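Phosphoribosylaminoimidazole carboxylase, ATPase subunit (Thermus thermophilus, PDB 3AW8) probably catalyses the ATP-dependent conversion of 5-aminoimidazole ribonucleotide and bicarbonate to N5-carboxyaminoimidazole ribonucleotide, a step of de novo purine biosynthesis. Local coordinates at residues V130-R139 and L164-F174; L237-L245 and Q278-V286. One frame throughout, in Å; residues are numbered along the deposited sequence.

Contact 1 (V130-R139 and L164-F174); sequences VGLPALLKTR and LGGRGLILEGF. With AMP (adenosine monophosphate), chain C.
Strands 134-138 and 169-173 run antiparallel, their axes 4.5 Å apart, with paired backbone bonds between Leu-135 and Glu-172 and between Lys-137 and Ile-170. They are the inner strands of the four-stranded antiparallel sheet of the ATP-grasp domain. Next to these pairs, Arg-139 N donates to Gly-168 O (2.9 Å), while the guanidinium of Arg-139 forms a salt bridge with Asp-96.

One sheet face is apolar. Leu-136 and Leu-171 cross at about a right angle, CD1 of Leu-136 against CD2 of Leu-171. The other branch of Leu-171, CD1, reaches Val-130. Helix 154-161 packs on Leu-136 and Leu-169.

The opposite face, with Leu-135, Lys-137 and Glu-172, lines the AMP pocket. Lys-137 is extended beyond CG and ends between base and carboxylate. Lys-137 NZ makes a weak hydrogen bond to N7 of AMP (3.1 Å) and a salt bridge to Glu-172, whose OE2 is less surely placed. Arg-97 and Gln-148 also lie beside this lysine. Leu-135 spreads both methyls against the adenine, with Leu-135 CD2 3.5 Å from C5 of AMP. Just past Gly-173, the Phe-174 ring presents one face to the base, Phe-174 CE1 lying 3.8 Å from C2 of AMP.

Contact 2 (L237-L245 and Q278-V286); sequences LDYVGVLAL and QFENHLRAV
His-282 ND1 accepts the backbone N-H of Val-242, with Val-242 N 3.0 Å from His-282 ND1. The bond is fairly straight, 159° at the hydrogen. The donor meets the ring at its edge, tilted 17° from the ring plane. At the far side of the ring, His-282 NE2 is hydrogen-bonded to Thr-64 OG1. Both ring nitrogens are therefore engaged, which should fix the rotation of the imidazole. Because ND1 acts as an acceptor, the ring is probably neutral, with its proton on NE2. CG of His-282 is anti to the backbone N (chi1 180°), and this swings the ring alongside the start of the strand.

The imidazole thus ties strand 241-250, in the large antiparallel sheet to which the ATP-grasp domain contributes strands, to helix 278-287. It also reaches strand 62-65 of the N-terminal Rossmann-like sheet.

Val-242 points at the helix, and Val-242 CG2 rests 3.6 Å from Gln-278 O and 3.7 Å from His-282 CB. Gly-241 brings bare backbone to the helix. Gly-241 CA lies 3.5 Å from Ala-285 CB, with the ring atom ND1 of His-282 also near it. The strand passes this point with a positive phi, and a side chain here would press on the carbonyl O of Val-240 as well as on the His-282 ring. One face of the imidazole is covered within the helix by Val-286 CG1, offset toward the rim. Val-240 CG1 lies 3.8 Å from Val-286 CA, toward the C-terminal end of the helix segment. At the other end of that segment, the amide NE2 of Gln-278 is hydrogen-bonded to His-264 O.

How the contacts relate
Contact 1 comes first along the chain and closes before contact 2 opens. Their centres are 31 Å apart, on opposite sides of the chain's centre, and their nearest atoms are about 13 Å apart. They share no sheet. Contact 1 joins two strands of the four-stranded sheet, whereas contact 2 sets a helix against the eight-stranded one. AMP links the two sheets. It touches the 130-139 and 164-174 segments directly, and strand 241-250 of contact 2 runs on to Phe-248, another pocket residue. This fits the ATP-grasp scheme, in which the nucleotide is held between two subdomains. Contact 2 itself lies away from the pocket, at the junction with the N-terminal domain.

Contact 1 (V130-R139 and L164-F174)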
loop_
_atom_site.group_PDB
_atom_site.type_symbol
_atom_site.label_atom_id
_atom_site.label_comp_id
_atom_site.label_asym_id
_atom_site.label_seq_id
_atom_site.Cartn_x
_atom_site.Cartn_y
_atom_site.Cartn_z
ATOM N N VAL A 130 18.456 -15.312 -41.476
ATOM C CA VAL A 130 18.348 -14.885 -40.084
ATOM C C VAL A 130 19.747 -14.740 -39.494
ATOM O O VAL A 130 20.161 -13.645 -39.119
ATOM C CB VAL A 130 17.552 -15.907 -39.235
ATOM C CG1 VAL A 130 17.659 -15.557 -37.761
ATOM C CG2 VAL A 130 16.093 -15.907 -39.656
ATOM N N GLY A 131 20.474 -15.850 -39.414
ATOM C CA GLY A 131 21.818 -15.797 -38.876
ATOM C C GLY A 131 22.213 -17.015 -38.067
ATOM O O GLY A 131 21.590 -18.071 -38.159
ATOM N N LEU A 132 23.264 -16.859 -37.270
ATOM C CA LEU A 132 23.769 -17.928 -36.419
ATOM C C LEU A 132 24.933 -17.407 -35.583
ATOM O O LEU A 132 25.817 -16.725 -36.096
ATOM C CB LEU A 132 24.236 -19.117 -37.264
ATOM C CG LEU A 132 23.384 -20.385 -37.193
ATOM C CD1 LEU A 132 23.966 -21.452 -38.110
ATOM C CD2 LEU A 132 23.339 -20.886 -35.760
ATOM N N PRO A 133 24.939 -17.712 -34.274
ATOM C CA PRO A 133 23.922 -18.503 -33.573
ATOM C C PRO A 133 22.533 -17.866 -33.608
ATOM O O PRO A 133 22.340 -16.787 -34.173
ATOM C CB PRO A 133 24.481 -18.593 -32.154
ATOM C CG PRO A 133 25.960 -18.608 -32.388
ATOM C CD PRO A 133 26.117 -17.506 -33.412
ATOM N N ALA A 134 21.566 -18.548 -33.005
ATOM C CA ALA A 134 20.200 -18.054 -32.963
ATOM C C ALA A 134 19.378 -18.916 -32.018
ATOM O O ALA A 134 19.874 -19.908 -31.478
ATOM C CB ALA A 134 19.595 -18.073 -34.360
ATOM N N LEU A 135 18.123 -18.532 -31.811
ATOM C CA LEU A 135 17.244 -19.293 -30.934
ATOM C C LEU A 135 16.075 -19.897 -31.682
ATOM O O LEU A 135 15.557 -19.322 -32.641
ATOM C CB LEU A 135 16.694 -18.422 -29.809
ATOM C CG LEU A 135 17.664 -17.843 -28.788
ATOM C CD1 LEU A 135 18.457 -16.711 -29.423
ATOM C CD2 LEU A 135 16.875 -17.339 -27.596
ATOM N N LEU A 136 15.669 -21.071 -31.222
ATOM C CA LEU A 136 14.546 -21.783 -31.799
ATOM C C LEU A 136 13.628 -22.049 -30.618
ATOM O O LEU A 136 14.006 -22.765 -29.685
ATOM C CB LEU A 136 15.008 -23.107 -32.407
ATOM C CG LEU A 136 13.995 -23.853 -33.272
ATOM C CD1 LEU A 136 13.738 -23.055 -34.546
ATOM C CD2 LEU A 136 14.527 -25.237 -33.605
ATOM N N LYS A 137 12.436 -21.464 -30.643
ATOM C CA LYS A 137 11.499 -21.654 -29.542
ATOM C C LYS A 137 10.058 -21.904 -29.961
ATOM O O LYS A 137 9.602 -21.431 -31.003
ATOM C CB LYS A 137 11.565 -20.456 -28.592
ATOM C CG LYS A 137 11.941 -19.148 -29.263
ATOM C CD LYS A 137 12.250 -18.076 -28.229
ATOM C CE LYS A 137 12.880 -16.859 -28.876
ATOM N NZ LYS A 137 13.208 -15.805 -27.881
ATOM N N THR A 138 9.354 -22.669 -29.134
ATOM C CA THR A 138 7.959 -22.986 -29.384
ATOM C C THR A 138 7.186 -21.673 -29.428
ATOM O O THR A 138 7.376 -20.810 -28.571
ATOM C CB THR A 138 7.391 -23.890 -28.268
ATOM O OG1 THR A 138 6.000 -24.133 -28.509
ATOM C CG2 THR A 138 7.559 -23.233 -26.907
ATOM N N ARG A 139 6.328 -21.514 -30.431
ATOM C CA ARG A 139 5.546 -20.288 -30.571
ATOM C C ARG A 139 4.572 -20.106 -29.409
ATOM O O ARG A 139 4.118 -18.995 -29.137
ATOM C CB ARG A 139 4.803 -20.295 -31.917
ATOM C CG ARG A 139 5.741 -20.117 -33.110
ATOM C CD ARG A 139 5.151 -20.587 -34.430
ATOM N NE ARG A 139 4.072 -19.733 -34.913
ATOM C CZ ARG A 139 2.779 -20.037 -34.841
ATOM N NH1 ARG A 139 2.385 -21.188 -34.300
ATOM N NH2 ARG A 139 1.878 -19.187 -35.316
ATOM N N LEU A 164 11.699 -31.528 -29.886
ATOM C CA LEU A 164 11.328 -30.213 -29.372
ATOM C C LEU A 164 9.934 -29.921 -29.920
ATOM O O LEU A 164 9.216 -29.054 -29.420
ATOM C CB LEU A 164 12.331 -29.154 -29.855
ATOM C CG LEU A 164 12.225 -27.709 -29.346
ATOM C CD1 LEU A 164 13.500 -26.951 -29.682
ATOM C CD2 LEU A 164 11.030 -27.021 -29.969
ATOM N N GLY A 165 9.564 -30.677 -30.949
ATOM C CA GLY A 165 8.268 -30.516 -31.580
ATOM C C GLY A 165 8.352 -30.775 -33.073
ATOM O O GLY A 165 7.698 -31.676 -33.597
ATOM N N GLY A 166 9.168 -29.985 -33.760
ATOM C CA GLY A 166 9.321 -30.146 -35.193
ATOM C C GLY A 166 8.336 -29.283 -35.952
ATOM O O GLY A 166 8.340 -29.254 -37.180
ATOM N N ARG A 167 7.493 -28.569 -35.214
ATOM C CA ARG A 167 6.487 -27.706 -35.819
ATOM C C ARG A 167 5.975 -26.674 -34.812
ATOM O O ARG A 167 6.117 -26.852 -33.599
ATOM C CB ARG A 167 5.328 -28.567 -36.345
ATOM C CG ARG A 167 4.063 -27.800 -36.711
ATOM C CD ARG A 167 3.005 -28.721 -37.303
ATOM N NE ARG A 167 3.301 -29.080 -38.690
ATOM C CZ ARG A 167 3.236 -28.233 -39.717
ATOM N NH1 ARG A 167 2.881 -26.969 -39.520
ATOM N NH2 ARG A 167 3.527 -28.650 -40.945
ATOM N N GLY A 168 5.388 -25.595 -35.321
ATOM C CA GLY A 168 4.864 -24.557 -34.455
ATOM C C GLY A 168 5.962 -23.891 -33.658
ATOM O O GLY A 168 5.772 -23.521 -32.500
ATOM N N LEU A 169 7.121 -23.736 -34.289
ATOM C CA LEU A 169 8.267 -23.120 -33.641
ATOM C C LEU A 169 8.678 -21.854 -34.382
ATOM O O LEU A 169 8.247 -21.610 -35.511
ATOM C CB LEU A 169 9.430 -24.108 -33.608
ATOM C CG LEU A 169 9.102 -25.511 -33.083
ATOM C CD1 LEU A 169 10.332 -26.394 -33.197
ATOM C CD2 LEU A 169 8.625 -25.436 -31.641
ATOM N N ILE A 170 9.511 -21.047 -33.741
ATOM C CA ILE A 170 9.972 -19.806 -34.347
ATOM C C ILE A 170 11.490 -19.688 -34.240
ATOM O O ILE A 170 12.085 -20.073 -33.230
ATOM C CB ILE A 170 9.304 -18.586 -33.673
ATOM C CG1 ILE A 170 9.785 -17.296 -34.334
ATOM C CG2 ILE A 170 9.603 -18.585 -32.186
ATOM C CD1 ILE A 170 9.078 -16.062 -33.835
ATOM N N LEU A 171 12.110 -19.164 -35.291
ATOM C CA LEU A 171 13.559 -19.002 -35.320
ATOM C C LEU A 171 13.881 -17.523 -35.147
ATOM O O LEU A 171 13.457 -16.685 -35.945
ATOM C CB LEU A 171 14.116 -19.527 -36.655
ATOM C CG LEU A 171 15.601 -19.895 -36.827
ATOM C CD1 LEU A 171 16.471 -18.649 -36.779
ATOM C CD2 LEU A 171 16.012 -20.884 -35.746
ATOM N N GLU A 172 14.614 -17.212 -34.083
ATOM C CA GLU A 172 15.001 -15.838 -33.786
ATOM C C GLU A 172 16.510 -15.689 -33.838
ATOM O O GLU A 172 17.246 -16.518 -33.300
ATOM C CB GLU A 172 14.508 -15.414 -32.395
ATOM C CG GLU A 172 13.058 -14.941 -32.334
ATOM C CD GLU A 172 12.667 -14.411 -30.957
ATOM O OE1 GLU A 172 13.383 -13.530 -30.424
ATOM O OE2 GLU A 172 11.638 -14.867 -30.410
ATOM N N GLY A 173 16.965 -14.623 -34.484
ATOM C CA GLY A 173 18.390 -14.394 -34.581
ATOM C C GLY A 173 18.952 -13.853 -33.283
ATOM O O GLY A 173 18.596 -12.750 -32.865
ATOM N N PHE A 174 19.819 -14.634 -32.640
ATOM C CA PHE A 174 20.448 -14.227 -31.384
ATOM C C PHE A 174 20.852 -12.764 -31.487
ATOM O O PHE A 174 21.353 -12.326 -32.519
ATOM C CB PHE A 174 21.697 -15.070 -31.116
ATOM C CG PHE A 174 22.408 -14.718 -29.838
ATOM C CD1 PHE A 174 22.153 -15.426 -28.665
ATOM C CD2 PHE A 174 23.329 -13.671 -29.803
ATOM C CE1 PHE A 174 22.805 -15.097 -27.471
ATOM C CE2 PHE A 174 23.986 -13.332 -28.618
ATOM C CZ PHE A 174 23.722 -14.049 -27.448
HETATM P P AMP C . 11.700 -15.685 -22.722
HETATM O O1P AMP C . 10.922 -14.907 -21.721
HETATM O O2P AMP C . 11.858 -14.814 -24.075
HETATM O O3P AMP C . 10.928 -17.059 -23.050
HETATM O "O5'" AMP C . 13.169 -16.041 -22.124
HETATM C "C5'" AMP C . 13.874 -14.811 -21.871
HETATM C "C4'" AMP C . 15.356 -15.113 -21.576
HETATM O "O4'" AMP C . 16.030 -15.679 -22.748
HETATM C "C3'" AMP C . 16.127 -13.841 -21.180
HETATM O "O3'" AMP C . 17.016 -14.115 -20.089
HETATM C "C2'" AMP C . 16.871 -13.417 -22.454
HETATM O "O2'" AMP C . 18.159 -12.867 -22.142
HETATM C "C1'" AMP C . 16.972 -14.702 -23.307
HETATM N N9 AMP C . 16.643 -14.416 -24.726
HETATM C C8 AMP C . 15.404 -14.483 -25.311
HETATM N N7 AMP C . 15.476 -14.169 -26.572
HETATM C C5 AMP C . 16.754 -13.882 -26.888
HETATM C C6 AMP C . 17.431 -13.486 -28.074
HETATM N N6 AMP C . 16.736 -13.320 -29.260
HETATM N N1 AMP C . 18.767 -13.276 -28.022
HETATM C C2 AMP C . 19.459 -13.432 -26.884
HETATM N N3 AMP C . 18.859 -13.803 -25.749
HETATM C C4 AMP C . 17.529 -14.035 -25.704
#

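Contact 2 (L237-L245 and Q278-V286)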
loop_
_atom_site.group_PDB
_atom_site.type_symbol
_atom_site.label_atom_id
_atom_site.label_comp_id
_atom_site.label_asym_id
_atom_site.label_seq_id
_atom_site.Cartn_x
_atom_site.Cartn_y
_atom_site.Cartn_z
ATOM N N LEU A 237 -4.426 -1.967 -30.528
ATOM C CA LEU A 237 -5.224 -2.995 -29.862
ATOM C C LEU A 237 -6.403 -2.456 -29.069
ATOM O O LEU A 237 -7.174 -3.237 -28.511
ATOM C CB LEU A 237 -4.347 -3.797 -28.900
ATOM C CG LEU A 237 -3.225 -4.700 -29.407
ATOM C CD1 LEU A 237 -2.209 -4.914 -28.292
ATOM C CD2 LEU A 237 -3.801 -6.020 -29.885
ATOM N N ASP A 238 -6.553 -1.135 -29.014
ATOM C CA ASP A 238 -7.630 -0.540 -28.224
ATOM C C ASP A 238 -7.413 -1.020 -26.795
ATOM O O ASP A 238 -8.342 -1.416 -26.090
ATOM C CB ASP A 238 -8.995 -1.002 -28.726
ATOM C CG ASP A 238 -9.667 0.034 -29.598
ATOM O OD1 ASP A 238 -9.166 0.307 -30.718
ATOM O OD2 ASP A 238 -10.693 0.588 -29.150
ATOM N N TYR A 239 -6.150 -0.978 -26.394
ATOM C CA TYR A 239 -5.724 -1.429 -25.087
ATOM C C TYR A 239 -6.282 -0.585 -23.956
ATOM O O TYR A 239 -6.354 0.641 -24.046
ATOM C CB TYR A 239 -4.193 -1.420 -25.007
ATOM C CG TYR A 239 -3.641 -2.391 -23.988
ATOM C CD1 TYR A 239 -3.399 -3.718 -24.327
ATOM C CD2 TYR A 239 -3.395 -1.990 -22.675
ATOM C CE1 TYR A 239 -2.926 -4.625 -23.388
ATOM C CE2 TYR A 239 -2.924 -2.892 -21.724
ATOM C CZ TYR A 239 -2.690 -4.205 -22.089
ATOM O OH TYR A 239 -2.197 -5.094 -21.173
ATOM N N VAL A 240 -6.683 -1.264 -22.890
ATOM C CA VAL A 240 -7.195 -0.605 -21.703
ATOM C C VAL A 240 -6.541 -1.311 -20.534
ATOM O O VAL A 240 -6.686 -2.525 -20.363
ATOM C CB VAL A 240 -8.716 -0.729 -21.575
ATOM C CG1 VAL A 240 -9.185 0.024 -20.344
ATOM C CG2 VAL A 240 -9.385 -0.186 -22.831
ATOM N N GLY A 241 -5.803 -0.544 -19.746
ATOM C CA GLY A 241 -5.113 -1.108 -18.604
ATOM C C GLY A 241 -3.621 -0.922 -18.747
ATOM O O GLY A 241 -3.156 -0.014 -19.446
ATOM N N VAL A 242 -2.861 -1.777 -18.081
ATOM C CA VAL A 242 -1.416 -1.688 -18.148
ATOM C C VAL A 242 -0.845 -2.709 -19.116
ATOM O O VAL A 242 -1.230 -3.876 -19.122
ATOM C CB VAL A 242 -0.795 -1.860 -16.755
ATOM C CG1 VAL A 242 0.717 -2.082 -16.862
ATOM C CG2 VAL A 242 -1.097 -0.617 -15.927
ATOM N N LEU A 243 0.079 -2.240 -19.943
ATOM C CA LEU A 243 0.724 -3.065 -20.949
ATOM C C LEU A 243 2.232 -3.037 -20.674
ATOM O O LEU A 243 2.797 -1.980 -20.408
ATOM C CB LEU A 243 0.378 -2.484 -22.328
ATOM C CG LEU A 243 0.793 -3.114 -23.655
ATOM C CD1 LEU A 243 2.087 -2.502 -24.109
ATOM C CD2 LEU A 243 0.891 -4.617 -23.519
ATOM N N ALA A 244 2.875 -4.201 -20.708
ATOM C CA ALA A 244 4.308 -4.283 -20.455
ATOM C C ALA A 244 5.057 -4.719 -21.708
ATOM O O ALA A 244 4.841 -5.814 -22.237
ATOM C CB ALA A 244 4.588 -5.253 -19.313
ATOM N N LEU A 245 5.943 -3.845 -22.171
ATOM C CA LEU A 245 6.744 -4.098 -23.359
ATOM C C LEU A 245 8.211 -4.286 -22.989
ATOM O O LEU A 245 8.819 -3.424 -22.357
ATOM C CB LEU A 245 6.600 -2.925 -24.329
ATOM C CG LEU A 245 5.707 -3.088 -25.563
ATOM C CD1 LEU A 245 4.549 -4.024 -25.266
ATOM C CD2 LEU A 245 5.222 -1.709 -26.019
ATOM N N GLN A 278 1.744 0.522 -10.625
ATOM C CA GLN A 278 1.213 -0.015 -11.847
ATOM C C GLN A 278 -0.136 -0.678 -11.507
ATOM O O GLN A 278 -1.073 -0.648 -12.305
ATOM C CB GLN A 278 2.196 -1.030 -12.425
ATOM C CG GLN A 278 2.328 -2.307 -11.612
ATOM C CD GLN A 278 3.192 -3.332 -12.311
ATOM O OE1 GLN A 278 3.240 -3.371 -13.545
ATOM N NE2 GLN A 278 3.867 -4.177 -11.541
ATOM N N PHE A 279 -0.238 -1.261 -10.316
ATOM C CA PHE A 279 -1.479 -1.918 -9.923
ATOM C C PHE A 279 -2.612 -0.911 -9.783
ATOM O O PHE A 279 -3.715 -1.149 -10.259
ATOM C CB PHE A 279 -1.287 -2.701 -8.612
ATOM C CG PHE A 279 -0.194 -3.721 -8.686
ATOM C CD1 PHE A 279 -0.326 -4.836 -9.494
ATOM C CD2 PHE A 279 1.000 -3.533 -7.995
ATOM C CE1 PHE A 279 0.718 -5.751 -9.620
ATOM C CE2 PHE A 279 2.053 -4.442 -8.115
ATOM C CZ PHE A 279 1.912 -5.548 -8.927
ATOM N N GLU A 280 -2.356 0.214 -9.126
ATOM C CA GLU A 280 -3.412 1.198 -8.990
ATOM C C GLU A 280 -3.790 1.764 -10.365
ATOM O O GLU A 280 -4.970 1.935 -10.672
ATOM C CB GLU A 280 -2.997 2.338 -8.055
ATOM C CG GLU A 280 -4.105 3.389 -7.923
ATOM C CD GLU A 280 -3.772 4.544 -6.996
ATOM O OE1 GLU A 280 -4.409 5.608 -7.151
ATOM O OE2 GLU A 280 -2.898 4.397 -6.112
ATOM N N ASN A 281 -2.791 2.043 -11.198
ATOM C CA ASN A 281 -3.061 2.586 -12.525
ATOM C C ASN A 281 -3.849 1.631 -13.413
ATOM O O ASN A 281 -4.728 2.060 -14.173
ATOM C CB ASN A 281 -1.754 2.988 -13.214
ATOM C CG ASN A 281 -1.588 4.495 -13.303
ATOM O OD1 ASN A 281 -0.488 4.999 -13.528
ATOM N ND2 ASN A 281 -2.687 5.220 -13.135
ATOM N N HIS A 282 -3.540 0.342 -13.319
ATOM C CA HIS A 282 -4.250 -0.640 -14.116
ATOM C C HIS A 282 -5.711 -0.550 -13.730
ATOM O O HIS A 282 -6.594 -0.544 -14.585
ATOM C CB HIS A 282 -3.743 -2.050 -13.834
ATOM C CG HIS A 282 -4.447 -3.110 -14.625
ATOM N ND1 HIS A 282 -4.145 -3.380 -15.942
ATOM C CD2 HIS A 282 -5.456 -3.950 -14.291
ATOM C CE1 HIS A 282 -4.934 -4.342 -16.384
ATOM N NE2 HIS A 282 -5.739 -4.706 -15.403
ATOM N N LEU A 283 -5.948 -0.473 -12.425
ATOM C CA LEU A 283 -7.293 -0.386 -11.882
ATOM C C LEU A 283 -7.975 0.900 -12.343
ATOM O O LEU A 283 -9.136 0.879 -12.761
ATOM C CB LEU A 283 -7.237 -0.442 -10.347
ATOM C CG LEU A 283 -7.705 -1.696 -9.588
ATOM C CD1 LEU A 283 -7.552 -2.946 -10.424
ATOM C CD2 LEU A 283 -6.903 -1.804 -8.292
ATOM N N ARG A 284 -7.257 2.014 -12.269
ATOM C CA ARG A 284 -7.824 3.289 -12.685
ATOM C C ARG A 284 -8.181 3.238 -14.168
ATOM O O ARG A 284 -9.254 3.696 -14.576
ATOM C CB ARG A 284 -6.842 4.431 -12.377
ATOM C CG ARG A 284 -6.752 4.707 -10.879
ATOM C CD ARG A 284 -5.504 5.471 -10.444
ATOM N NE ARG A 284 -5.626 6.912 -10.639
ATOM C CZ ARG A 284 -4.957 7.827 -9.942
ATOM N NH1 ARG A 284 -4.110 7.470 -8.985
ATOM N NH2 ARG A 284 -5.128 9.109 -10.214
ATOM N N ALA A 285 -7.294 2.647 -14.962
ATOM C CA ALA A 285 -7.519 2.516 -16.392
ATOM C C ALA A 285 -8.798 1.750 -16.705
ATOM O O ALA A 285 -9.726 2.305 -17.287
ATOM C CB ALA A 285 -6.343 1.826 -17.046
ATOM N N VAL A 286 -8.861 0.481 -16.314
ATOM C CA VAL A 286 -10.032 -0.336 -16.614
ATOM C C VAL A 286 -11.315 0.196 -15.998
ATOM O O VAL A 286 -12.414 -0.226 -16.371
ATOM C CB VAL A 286 -9.844 -1.807 -16.151
ATOM C CG1 VAL A 286 -8.537 -2.363 -16.699
ATOM C CG2 VAL A 286 -9.893 -1.897 -14.628
#